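Local coordinates for hydrolase, haloacid dehalogenase-like family (Chlorobaculum tepidum, PDB 2HCF), which binds magnesium and probably works as a metal-dependent hydrolase of the haloacid dehalogenase superfamily, its substrate not being established, at residues Leu16-Met21 with Arg125-Leu130; Ala195-Thr198 with Thr202-Glu205; Arg24-Ala29 with Gly51-Glu56; Asp110-Leu115 with Arg162-Asn167. One frame throughout, in Å; residues are numbered along the deposited sequence.

Interaction 1 of 4, residues Leu16-Met21 with Arg125-Leu130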
loop_
_atom_site.group_PDB
_atom_site.type_symbol
_atom_site.label_atom_id
_atom_site.label_comp_id
_atom_site.label_asym_id
_atom_site.label_seq_id
_atom_site.Cartn_x
_atom_site.Cartn_y
_atom_site.Cartn_z
ATOM N N LEU A 16 -8.630 1.176 -3.029
ATOM C CA LEU A 16 -9.838 0.971 -2.249
ATOM C C LEU A 16 -9.716 1.680 -0.919
ATOM O O LEU A 16 -8.631 2.207 -0.577
ATOM C CB LEU A 16 -10.094 -0.526 -2.047
ATOM C CG LEU A 16 -8.975 -1.376 -1.375
ATOM C CD1 LEU A 16 -8.956 -1.246 0.153
ATOM C CD2 LEU A 16 -9.197 -2.864 -1.748
ATOM N N LYS A 17 -10.851 1.712 -0.212
ATOM C CA LYS A 17 -10.942 2.150 1.177
ATOM C C LYS A 17 -11.680 1.130 1.990
ATOM O O LYS A 17 -12.496 0.366 1.459
ATOM C CB LYS A 17 -11.670 3.478 1.304
ATOM C CG LYS A 17 -10.845 4.618 0.728
ATOM C CD LYS A 17 -11.534 5.939 0.857
ATOM C CE LYS A 17 -10.652 7.018 0.209
ATOM N NZ LYS A 17 -11.260 8.374 0.236
ATOM N N VAL A 18 -11.356 1.122 3.287
ATOM C CA VAL A 18 -11.963 0.210 4.239
ATOM C C VAL A 18 -12.720 0.988 5.278
ATOM O O VAL A 18 -12.325 2.082 5.650
ATOM C CB VAL A 18 -10.920 -0.655 4.966
ATOM C CG1 VAL A 18 -11.637 -1.826 5.720
ATOM C CG2 VAL A 18 -9.926 -1.231 3.964
ATOM N N GLU A 19 -13.775 0.359 5.778
ATOM C CA GLU A 19 -14.623 0.918 6.811
ATOM C C GLU A 19 -13.831 1.056 8.135
ATOM O O GLU A 19 -12.789 0.451 8.286
ATOM C CB GLU A 19 -15.858 0.005 6.890
ATOM C CG GLU A 19 -16.892 0.371 7.819
ATOM C CD GLU A 19 -17.521 1.692 7.551
ATOM O OE1 GLU A 19 -18.336 1.804 6.608
ATOM O OE2 GLU A 19 -17.237 2.598 8.343
ATOM N N SER A 20 -14.302 1.924 9.045
ATOM C CA SER A 20 -13.616 2.244 10.340
ATOM C C SER A 20 -13.358 1.052 11.287
ATOM O O SER A 20 -12.564 1.155 12.229
ATOM C CB SER A 20 -14.430 3.292 11.118
ATOM O OG SER A 20 -15.708 2.763 11.469
HETATM N N MSE A 21 -14.053 -0.052 11.058
HETATM C CA MSE A 21 -13.731 -1.323 11.708
HETATM C C MSE A 21 -12.239 -1.715 11.630
HETATM O O MSE A 21 -11.725 -2.371 12.530
HETATM C CB MSE A 21 -14.607 -2.442 11.122
HETATM C CG MSE A 21 -14.414 -2.709 9.635
HETATM SE SE MSE A 21 -12.951 -3.939 9.204
HETATM C CE MSE A 21 -13.581 -5.493 10.023
ATOM N N ARG A 125 -3.833 -8.229 1.165
ATOM C CA ARG A 125 -4.418 -9.060 0.095
ATOM C C ARG A 125 -5.842 -9.491 0.410
ATOM O O ARG A 125 -6.653 -9.703 -0.516
ATOM C CB ARG A 125 -3.545 -10.283 -0.265
ATOM C CG ARG A 125 -2.193 -9.965 -0.920
ATOM C CD ARG A 125 -1.541 -11.253 -1.484
ATOM N NE ARG A 125 -0.334 -10.961 -2.269
ATOM C CZ ARG A 125 -0.353 -10.649 -3.566
ATOM N NH1 ARG A 125 -1.492 -10.620 -4.235
ATOM N NH2 ARG A 125 0.772 -10.420 -4.216
ATOM N N HIS A 126 -6.188 -9.611 1.690
ATOM C CA HIS A 126 -7.591 -9.886 2.045
ATOM C C HIS A 126 -8.481 -8.686 1.658
ATOM O O HIS A 126 -9.569 -8.845 1.123
ATOM C CB HIS A 126 -7.764 -10.177 3.531
ATOM C CG HIS A 126 -9.134 -10.683 3.871
ATOM N ND1 HIS A 126 -9.629 -11.872 3.373
ATOM C CD2 HIS A 126 -10.118 -10.144 4.618
ATOM C CE1 HIS A 126 -10.854 -12.044 3.827
ATOM N NE2 HIS A 126 -11.177 -11.012 4.583
ATOM N N LYS A 127 -7.998 -7.478 1.899
ATOM C CA LYS A 127 -8.736 -6.315 1.419
ATOM C C LYS A 127 -8.993 -6.365 -0.129
ATOM O O LYS A 127 -10.034 -5.926 -0.613
ATOM C CB LYS A 127 -7.933 -5.040 1.748
ATOM C CG LYS A 127 -7.882 -4.650 3.215
ATOM C CD LYS A 127 -6.967 -3.403 3.459
ATOM C CE LYS A 127 -6.851 -3.062 4.918
ATOM N NZ LYS A 127 -5.983 -1.803 5.101
ATOM N N LEU A 128 -7.995 -6.802 -0.898
ATOM C CA LEU A 128 -8.065 -6.826 -2.362
ATOM C C LEU A 128 -8.964 -7.980 -2.819
ATOM O O LEU A 128 -9.693 -7.872 -3.809
ATOM C CB LEU A 128 -6.657 -7.001 -2.967
ATOM C CG LEU A 128 -5.591 -5.913 -2.729
ATOM C CD1 LEU A 128 -4.316 -6.495 -3.259
ATOM C CD2 LEU A 128 -5.929 -4.659 -3.424
ATOM N N LYS A 129 -8.945 -9.068 -2.063
ATOM C CA LYS A 129 -9.762 -10.265 -2.384
ATOM C C LYS A 129 -11.278 -10.071 -2.234
ATOM O O LYS A 129 -12.122 -10.703 -2.972
ATOM C CB LYS A 129 -9.352 -11.420 -1.460
ATOM C CG LYS A 129 -8.143 -12.242 -1.909
ATOM C CD LYS A 129 -7.978 -13.515 -1.070
ATOM C CE LYS A 129 -6.539 -14.108 -1.172
ATOM N NZ LYS A 129 -6.461 -15.364 -2.002
ATOM N N LEU A 130 -11.666 -9.292 -1.235
ATOM C CA LEU A 130 -13.102 -9.034 -1.001
ATOM C C LEU A 130 -13.775 -8.488 -2.257
ATOM O O LEU A 130 -14.676 -9.105 -2.762
ATOM C CB LEU A 130 -13.326 -8.176 0.247
ATOM C CG LEU A 130 -13.032 -8.929 1.538
ATOM C CD1 LEU A 130 -12.998 -8.032 2.729
ATOM C CD2 LEU A 130 -14.067 -10.035 1.756
#
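The apolar part of this contact is carried by Leu16 and Val18 on the short strand 16-18, which reach helix 121-129 at Lys127 and Leu128. Leu16 CD2 lies 3.4 Å from Lys127 O and 4.1 Å from Leu128 CD2. Its CG sits between the backbone N and the carbonyl carbon (chi1 57°), which turns the branch toward the helix backbone. Lys127 O, buried under that methyl group, has no hydrogen-bonding partner in the model. Two residues on, Val18 CG2 rests on the aliphatic stem of Lys127, with Lys127 CD and CE each 3.7 Å away; the two side chains cross at about a right angle.

Strand 16-18 pairs with strand 92-94, and the two probably form the flap-like link between the Rossmann-like core and the helical cap, as in relatives of this haloacid dehalogenase fold; helix 121-129 belongs to the core.

The polar part is the far end of Lys127. Its chain is extended beyond CG and passes Val18 to deliver NZ to a salt bridge with Asp12, a magnesium ligand, and to hydrogen bonds with the side-chain oxygens of Asn119 and Asn22. A methionine here would probably leave Asp12 without its salt-bridge mate and the two asparagine oxygens without this donor. Phe83 of helix 65-86 also touches the lysine.

Interaction 2 of 4, residues Ala195-Thr198 with Thr202-Glu205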
loop_
_atom_site.group_PDB
_atom_site.type_symbol
_atom_site.label_atom_id
_atom_site.label_comp_id
_atom_site.label_asym_id
_atom_site.label_seq_id
_atom_site.Cartn_x
_atom_site.Cartn_y
_atom_site.Cartn_z
ATOM N N ALA A 195 0.736 10.335 -8.297
ATOM C CA ALA A 195 -0.051 10.522 -7.085
ATOM C C ALA A 195 -1.492 10.694 -7.511
ATOM O O ALA A 195 -1.759 11.301 -8.568
ATOM C CB ALA A 195 0.412 11.725 -6.349
ATOM N N VAL A 196 -2.408 10.163 -6.697
ATOM C CA VAL A 196 -3.838 10.284 -6.934
ATOM C C VAL A 196 -4.495 10.807 -5.656
ATOM O O VAL A 196 -4.235 10.306 -4.560
ATOM C CB VAL A 196 -4.414 8.922 -7.436
ATOM C CG1 VAL A 196 -4.177 7.838 -6.440
ATOM C CG2 VAL A 196 -5.876 9.066 -7.805
ATOM N N ALA A 197 -5.305 11.865 -5.785
ATOM C CA ALA A 197 -5.817 12.603 -4.618
ATOM C C ALA A 197 -7.149 12.030 -4.155
ATOM O O ALA A 197 -8.106 12.766 -3.870
ATOM C CB ALA A 197 -5.925 14.097 -4.941
ATOM N N THR A 198 -7.192 10.701 -4.062
ATOM C CA THR A 198 -8.382 9.968 -3.620
ATOM C C THR A 198 -8.279 9.502 -2.155
ATOM O O THR A 198 -9.115 8.749 -1.670
ATOM C CB THR A 198 -8.665 8.755 -4.528
ATOM O OG1 THR A 198 -7.464 8.030 -4.777
ATOM C CG2 THR A 198 -9.231 9.209 -5.836
ATOM N N THR A 202 -5.371 16.553 -0.562
ATOM C CA THR A 202 -5.834 17.202 -1.791
ATOM C C THR A 202 -4.685 17.301 -2.820
ATOM O O THR A 202 -3.512 17.132 -2.475
ATOM C CB THR A 202 -6.328 18.608 -1.484
ATOM O OG1 THR A 202 -5.230 19.392 -0.985
ATOM C CG2 THR A 202 -7.438 18.567 -0.440
HETATM N N MSE A 203 -5.031 17.628 -4.071
HETATM C CA MSE A 203 -4.028 17.896 -5.105
HETATM C C MSE A 203 -3.104 19.005 -4.653
HETATM O O MSE A 203 -1.893 18.916 -4.835
HETATM C CB MSE A 203 -4.709 18.233 -6.437
HETATM C CG MSE A 203 -5.520 17.074 -6.952
HETATM SE SE MSE A 203 -6.139 17.369 -8.767
HETATM C CE MSE A 203 -7.343 18.785 -8.357
ATOM N N GLU A 204 -3.666 20.051 -4.056
ATOM C CA GLU A 204 -2.830 21.158 -3.574
ATOM C C GLU A 204 -1.828 20.675 -2.552
ATOM O O GLU A 204 -0.691 21.081 -2.579
ATOM C CB GLU A 204 -3.663 22.280 -2.959
ATOM C CG GLU A 204 -4.189 23.239 -4.000
ATOM C CD GLU A 204 -4.742 24.537 -3.410
ATOM O OE1 GLU A 204 -4.549 24.774 -2.177
ATOM O OE2 GLU A 204 -5.375 25.281 -4.207
ATOM N N GLU A 205 -2.265 19.802 -1.654
ATOM C CA GLU A 205 -1.364 19.255 -0.650
ATOM C C GLU A 205 -0.280 18.369 -1.293
ATOM O O GLU A 205 0.909 18.533 -1.033
ATOM C CB GLU A 205 -2.164 18.446 0.388
ATOM C CG GLU A 205 -2.865 19.342 1.378
ATOM C CD GLU A 205 -3.800 18.598 2.313
ATOM O OE1 GLU A 205 -4.577 17.701 1.887
ATOM O OE2 GLU A 205 -3.773 18.943 3.505
#
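Ala197 CB presses on the first turn of helix 203-207, where it meets Met203 CG at 3.6 Å. The same methyl group lies 3.7 Å from Met203 N and 4.0 Å from Thr202 C, so it touches the side-chain base and the backbone at once. Met203, present as selenomethionine, has CG anti to its own carbonyl carbon (chi1 -63°), which sets that methylene beside Ala197; the chain then bends about the CG-SE bond, and the side chain also touches Leu214 and Lys216.

Behind these atoms the helix start is fixed by a capping box. Thr202 is the N-cap: its OG1 accepts from Glu205 N at 3.1 Å. In return, Glu205 OE1 receives Thr202 N at 2.8 Å through its anti lone pair, with an N-H...O angle of 163°. These reciprocal bonds tie the first helical turn together, and Met203 directly follows the cap.

On the other side, Ala197 is the centre of an inverse gamma turn, closed by a weak bond from Thr198 N to Val196 O, which bends the chain as it leaves the strand. Thr198 OG1 is bonded to Gly13 O. The contact thus lies at the first corner of a beta-alpha-beta unit, where strand 192-196 gives way to helix 203-207 before the chain returns as strand 213-215, alongside which Ala195 and Ala197 are hydrogen-bonded to Phe215.

Interaction 3 of 4, residues Arg24-Ala29 with Gly51-Glu56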
loop_
_atom_site.group_PDB
_atom_site.type_symbol
_atom_site.label_atom_id
_atom_site.label_comp_id
_atom_site.label_asym_id
_atom_site.label_seq_id
_atom_site.Cartn_x
_atom_site.Cartn_y
_atom_site.Cartn_z
ATOM N N ARG A 24 -10.514 -0.543 14.589
ATOM C CA ARG A 24 -10.977 -1.261 15.754
ATOM C C ARG A 24 -10.472 -2.699 15.833
ATOM O O ARG A 24 -10.269 -3.205 16.916
ATOM C CB ARG A 24 -12.489 -1.200 15.818
ATOM C CG ARG A 24 -12.980 0.270 15.948
ATOM C CD ARG A 24 -14.474 0.364 16.362
ATOM N NE ARG A 24 -15.324 -0.453 15.481
ATOM C CZ ARG A 24 -15.830 -0.044 14.318
ATOM N NH1 ARG A 24 -15.610 1.192 13.870
ATOM N NH2 ARG A 24 -16.566 -0.881 13.595
ATOM N N VAL A 25 -10.286 -3.347 14.683
ATOM C CA VAL A 25 -9.603 -4.638 14.607
ATOM C C VAL A 25 -8.188 -4.538 15.159
ATOM O O VAL A 25 -7.755 -5.378 15.937
ATOM C CB VAL A 25 -9.554 -5.152 13.135
ATOM C CG1 VAL A 25 -8.569 -6.325 12.981
ATOM C CG2 VAL A 25 -10.924 -5.548 12.661
ATOM N N LEU A 26 -7.450 -3.511 14.760
ATOM C CA LEU A 26 -6.121 -3.342 15.312
ATOM C C LEU A 26 -6.162 -3.106 16.820
ATOM O O LEU A 26 -5.400 -3.730 17.560
ATOM C CB LEU A 26 -5.345 -2.215 14.625
ATOM C CG LEU A 26 -3.881 -2.081 15.105
ATOM C CD1 LEU A 26 -3.031 -3.315 14.852
ATOM C CD2 LEU A 26 -3.229 -0.885 14.449
ATOM N N ALA A 27 -7.027 -2.207 17.277
ATOM C CA ALA A 27 -7.081 -1.881 18.701
ATOM C C ALA A 27 -7.390 -3.128 19.530
ATOM O O ALA A 27 -6.741 -3.380 20.544
ATOM C CB ALA A 27 -8.118 -0.789 18.958
ATOM N N ASP A 28 -8.360 -3.906 19.075
ATOM C CA ASP A 28 -8.706 -5.169 19.697
ATOM C C ASP A 28 -7.568 -6.198 19.741
ATOM O O ASP A 28 -7.471 -6.972 20.699
ATOM C CB ASP A 28 -9.938 -5.788 19.005
ATOM C CG ASP A 28 -11.241 -5.136 19.440
ATOM O OD1 ASP A 28 -11.210 -4.336 20.406
ATOM O OD2 ASP A 28 -12.301 -5.418 18.834
ATOM N N ALA A 29 -6.729 -6.226 18.703
ATOM C CA ALA A 29 -5.624 -7.167 18.650
ATOM C C ALA A 29 -4.541 -6.759 19.636
ATOM O O ALA A 29 -3.981 -7.605 20.354
ATOM C CB ALA A 29 -5.070 -7.256 17.243
ATOM N N GLY A 51 3.629 -1.991 10.718
ATOM C CA GLY A 51 4.531 -2.254 11.826
ATOM C C GLY A 51 4.893 -0.986 12.550
ATOM O O GLY A 51 4.982 -0.964 13.768
ATOM N N ALA A 52 5.055 0.087 11.791
ATOM C CA ALA A 52 5.410 1.373 12.360
ATOM C C ALA A 52 4.212 1.945 13.159
ATOM O O ALA A 52 4.390 2.607 14.187
ATOM C CB ALA A 52 5.819 2.313 11.259
ATOM N N ILE A 53 3.002 1.651 12.707
ATOM C CA ILE A 53 1.802 2.073 13.419
ATOM C C ILE A 53 1.744 1.385 14.789
ATOM O O ILE A 53 1.416 2.026 15.770
ATOM C CB ILE A 53 0.520 1.746 12.614
ATOM C CG1 ILE A 53 0.476 2.592 11.327
ATOM C CG2 ILE A 53 -0.715 2.030 13.472
ATOM C CD1 ILE A 53 -0.620 2.120 10.332
ATOM N N ILE A 54 2.084 0.093 14.840
ATOM C CA ILE A 54 2.089 -0.670 16.093
ATOM C C ILE A 54 3.074 -0.066 17.051
ATOM O O ILE A 54 2.728 0.162 18.200
ATOM C CB ILE A 54 2.357 -2.168 15.858
ATOM C CG1 ILE A 54 1.165 -2.764 15.098
ATOM C CG2 ILE A 54 2.631 -2.909 17.176
ATOM C CD1 ILE A 54 1.345 -4.218 14.611
ATOM N N TYR A 55 4.287 0.226 16.582
ATOM C CA TYR A 55 5.299 0.849 17.452
ATOM C C TYR A 55 4.870 2.227 17.936
ATOM O O TYR A 55 5.083 2.556 19.105
ATOM C CB TYR A 55 6.702 0.900 16.785
ATOM C CG TYR A 55 7.482 -0.413 16.887
ATOM C CD1 TYR A 55 8.276 -0.703 17.995
ATOM C CD2 TYR A 55 7.413 -1.368 15.879
ATOM C CE1 TYR A 55 8.967 -1.909 18.090
ATOM C CE2 TYR A 55 8.108 -2.562 15.956
ATOM C CZ TYR A 55 8.871 -2.837 17.073
ATOM O OH TYR A 55 9.540 -4.042 17.127
ATOM N N GLU A 56 4.265 3.021 17.064
ATOM C CA GLU A 56 3.881 4.379 17.409
ATOM C C GLU A 56 2.801 4.398 18.480
ATOM O O GLU A 56 3.003 4.963 19.525
ATOM C CB GLU A 56 3.462 5.202 16.184
ATOM C CG GLU A 56 3.140 6.666 16.566
ATOM C CD GLU A 56 3.079 7.633 15.381
ATOM O OE1 GLU A 56 3.350 7.229 14.221
ATOM O OE2 GLU A 56 2.762 8.819 15.627
#
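Ile53 and Ile54, the two residues that receive Leu26, sit in a helical turn closed by the backbone bond from Glu56 N to Ala52 O, 2.9 Å long. The turn that carries Leu26 is built in the same way: Ala29 N is bonded to Val25 O at 3.1 Å, with a weak second approach to Leu26 O. Between the two helices the contact is apolar.

Leu26 does the bridging, and its two branches divide between the isoleucines. CD2 meets Ile53 CG2 at 4.0 Å, while CD1 lies 4.2 Å from Ile54 CG1. The leucine has CG anti to its backbone N (chi1 -175°), which carries the fork toward helix 50-59; the CA atoms of Leu26 and Ile54 are 8.7 Å apart. Ile53 turns its short branch toward the leucine, and the two side chains meet at a slant.

Both helices, 21-34 and 50-59, belong to the alpha-helical cap inserted after the first core strand, an arrangement known from C1-capped members of the haloacid dehalogenase superfamily. In these enzymes such a cap closes over the active site. Here the side chain of Ile53 is about 10 Å, between nearest atoms, from the magnesium ion held by Asp10, Asp12 and Asp178.

Helix 65-86 packs against both partners, touching Val25 and Ala29 on one helix and Tyr55 on the other, and its Arg86 forms a salt bridge with Asp28. Phe45 covers Ile53 from the connecting loop.

Interaction 4 of 4, residues Asp110-Leu115 with Arg162-Asn167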
loop_
_atom_site.group_PDB
_atom_site.type_symbol
_atom_site.label_atom_id
_atom_site.label_comp_id
_atom_site.label_asym_id
_atom_site.label_seq_id
_atom_site.Cartn_x
_atom_site.Cartn_y
_atom_site.Cartn_z
ATOM N N ASP A 110 3.806 -6.327 -21.860
ATOM C CA ASP A 110 4.932 -5.457 -21.484
ATOM C C ASP A 110 4.813 -4.835 -20.078
ATOM O O ASP A 110 5.692 -4.068 -19.673
ATOM C CB ASP A 110 5.083 -4.329 -22.506
ATOM C CG ASP A 110 3.821 -3.510 -22.657
ATOM O OD1 ASP A 110 2.728 -4.098 -22.738
ATOM O OD2 ASP A 110 3.917 -2.274 -22.717
ATOM N N VAL A 111 3.745 -5.153 -19.347
ATOM C CA VAL A 111 3.517 -4.596 -18.018
ATOM C C VAL A 111 3.625 -5.686 -16.955
ATOM O O VAL A 111 3.029 -6.752 -17.089
ATOM C CB VAL A 111 2.122 -3.947 -17.911
ATOM C CG1 VAL A 111 1.827 -3.447 -16.458
ATOM C CG2 VAL A 111 1.995 -2.808 -18.874
ATOM N N LEU A 112 4.386 -5.412 -15.895
ATOM C CA LEU A 112 4.334 -6.263 -14.700
ATOM C C LEU A 112 3.663 -5.494 -13.567
ATOM O O LEU A 112 4.125 -4.431 -13.184
ATOM C CB LEU A 112 5.723 -6.694 -14.258
ATOM C CG LEU A 112 5.751 -7.457 -12.932
ATOM C CD1 LEU A 112 4.954 -8.753 -12.999
ATOM C CD2 LEU A 112 7.172 -7.710 -12.534
ATOM N N LEU A 113 2.584 -6.024 -13.015
ATOM C CA LEU A 113 1.915 -5.330 -11.895
ATOM C C LEU A 113 2.393 -5.891 -10.563
ATOM O O LEU A 113 2.550 -7.104 -10.426
ATOM C CB LEU A 113 0.407 -5.471 -11.957
ATOM C CG LEU A 113 -0.390 -4.599 -12.928
ATOM C CD1 LEU A 113 -1.783 -5.179 -12.982
ATOM C CD2 LEU A 113 -0.440 -3.176 -12.474
ATOM N N GLY A 114 2.644 -5.001 -9.601
ATOM C CA GLY A 114 2.921 -5.405 -8.228
ATOM C C GLY A 114 2.348 -4.434 -7.186
ATOM O O GLY A 114 1.902 -3.323 -7.512
ATOM N N LEU A 115 2.370 -4.860 -5.924
ATOM C CA LEU A 115 1.882 -4.066 -4.831
ATOM C C LEU A 115 3.068 -3.505 -4.113
ATOM O O LEU A 115 4.067 -4.198 -3.982
ATOM C CB LEU A 115 1.120 -4.934 -3.869
ATOM C CG LEU A 115 -0.177 -5.491 -4.478
ATOM C CD1 LEU A 115 -0.674 -6.581 -3.622
ATOM C CD2 LEU A 115 -1.246 -4.383 -4.582
ATOM N N ARG A 162 14.036 -10.647 -10.458
ATOM C CA ARG A 162 14.199 -12.082 -10.297
ATOM C C ARG A 162 13.052 -12.842 -10.978
ATOM O O ARG A 162 13.215 -13.979 -11.411
ATOM C CB ARG A 162 14.282 -12.449 -8.817
ATOM C CG ARG A 162 15.601 -12.090 -8.184
ATOM C CD ARG A 162 15.508 -12.251 -6.711
ATOM N NE ARG A 162 16.770 -11.953 -6.062
ATOM C CZ ARG A 162 16.926 -11.811 -4.747
ATOM N NH1 ARG A 162 15.907 -11.921 -3.903
ATOM N NH2 ARG A 162 18.121 -11.565 -4.275
HETATM N N MSE A 163 11.904 -12.194 -11.098
HETATM C CA MSE A 163 10.750 -12.812 -11.743
HETATM C C MSE A 163 10.807 -12.776 -13.247
HETATM O O MSE A 163 10.454 -13.746 -13.881
HETATM C CB MSE A 163 9.465 -12.115 -11.312
HETATM C CG MSE A 163 9.152 -12.330 -9.900
HETATM SE SE MSE A 163 7.580 -11.318 -9.409
HETATM C CE MSE A 163 6.384 -12.154 -10.546
ATOM N N THR A 164 11.206 -11.640 -13.813
ATOM C CA THR A 164 11.132 -11.436 -15.252
ATOM C C THR A 164 12.503 -11.448 -15.946
ATOM O O THR A 164 12.579 -11.632 -17.155
ATOM C CB THR A 164 10.460 -10.092 -15.599
ATOM O OG1 THR A 164 11.257 -9.017 -15.099
ATOM C CG2 THR A 164 9.053 -9.985 -15.036
ATOM N N GLY A 165 13.578 -11.236 -15.191
ATOM C CA GLY A 165 14.891 -10.997 -15.780
ATOM C C GLY A 165 15.032 -9.609 -16.373
ATOM O O GLY A 165 16.046 -9.282 -16.986
ATOM N N ALA A 166 14.010 -8.775 -16.199
ATOM C CA ALA A 166 14.046 -7.405 -16.700
ATOM C C ALA A 166 14.858 -6.536 -15.761
ATOM O O ALA A 166 14.636 -6.544 -14.566
ATOM C CB ALA A 166 12.606 -6.854 -16.823
ATOM N N ASN A 167 15.771 -5.748 -16.306
ATOM C CA ASN A 167 16.514 -4.785 -15.507
ATOM C C ASN A 167 15.855 -3.430 -15.697
ATOM O O ASN A 167 16.305 -2.635 -16.525
ATOM C CB ASN A 167 17.986 -4.756 -15.951
ATOM C CG ASN A 167 18.863 -3.878 -15.053
ATOM O OD1 ASN A 167 19.104 -4.198 -13.881
ATOM N ND2 ASN A 167 19.351 -2.766 -15.615
#
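Thr164 and Met163, at the end of helix 152-164, cover Leu112 of strand 111-116 in the Rossmann-like core of the fold. This helix belongs to the crossover from strand 140-141 to strand 173-177, a connection that skips over strands 111-116 and 5-9 of the parallel sheet. Leu112 points toward the helix end, where chi1 of 174° puts CG opposite the backbone N, and splits its methyl groups between the two residues. CD2 lies 3.9 Å from Thr164 CG2, and CD1 is more loosely placed, 4.4 Å from the CE of Met163, a selenomethionine. Phe139 touches both Leu112 and Met163.

The other branch of Thr164 is polar. OG1 is bonded to Ala160 O, one turn back, and accepts from Ala166 N, forming an ST turn as the chain leaves the helix through Gly165, whose phi is 75°. With a valine here, Ala166 N would probably lose its acceptor and the turn would be set freer to move. As built, the bond from Ala166 N to Thr164 OG1 is 3.0 Å long, with an angle of 155° at the hydrogen.

Interactions 2 and 4 both reach the six-stranded parallel sheet of the core, with centres about 27 Å apart and no touch between them. Interaction 3 lies in the helical cap, its centre about 32 Å from that of interaction 4 and across the chain's centre from it. Interaction 1 is the junction: residues 16-21 lead directly into helix 21-34, whereas helix 121-129 follows strand 111-116, and Leu128 CD1 packs 3.7 Å from Leu115 CD1. It also meets interaction 2 through a weak bond from Lys17 NZ to Thr198 O. Both segments of interaction 3 fall between residues 16-21 and 125-130; interactions 1 and 4 alternate, and 195-205 follows all. The cap thus joins the core beside the magnesium site.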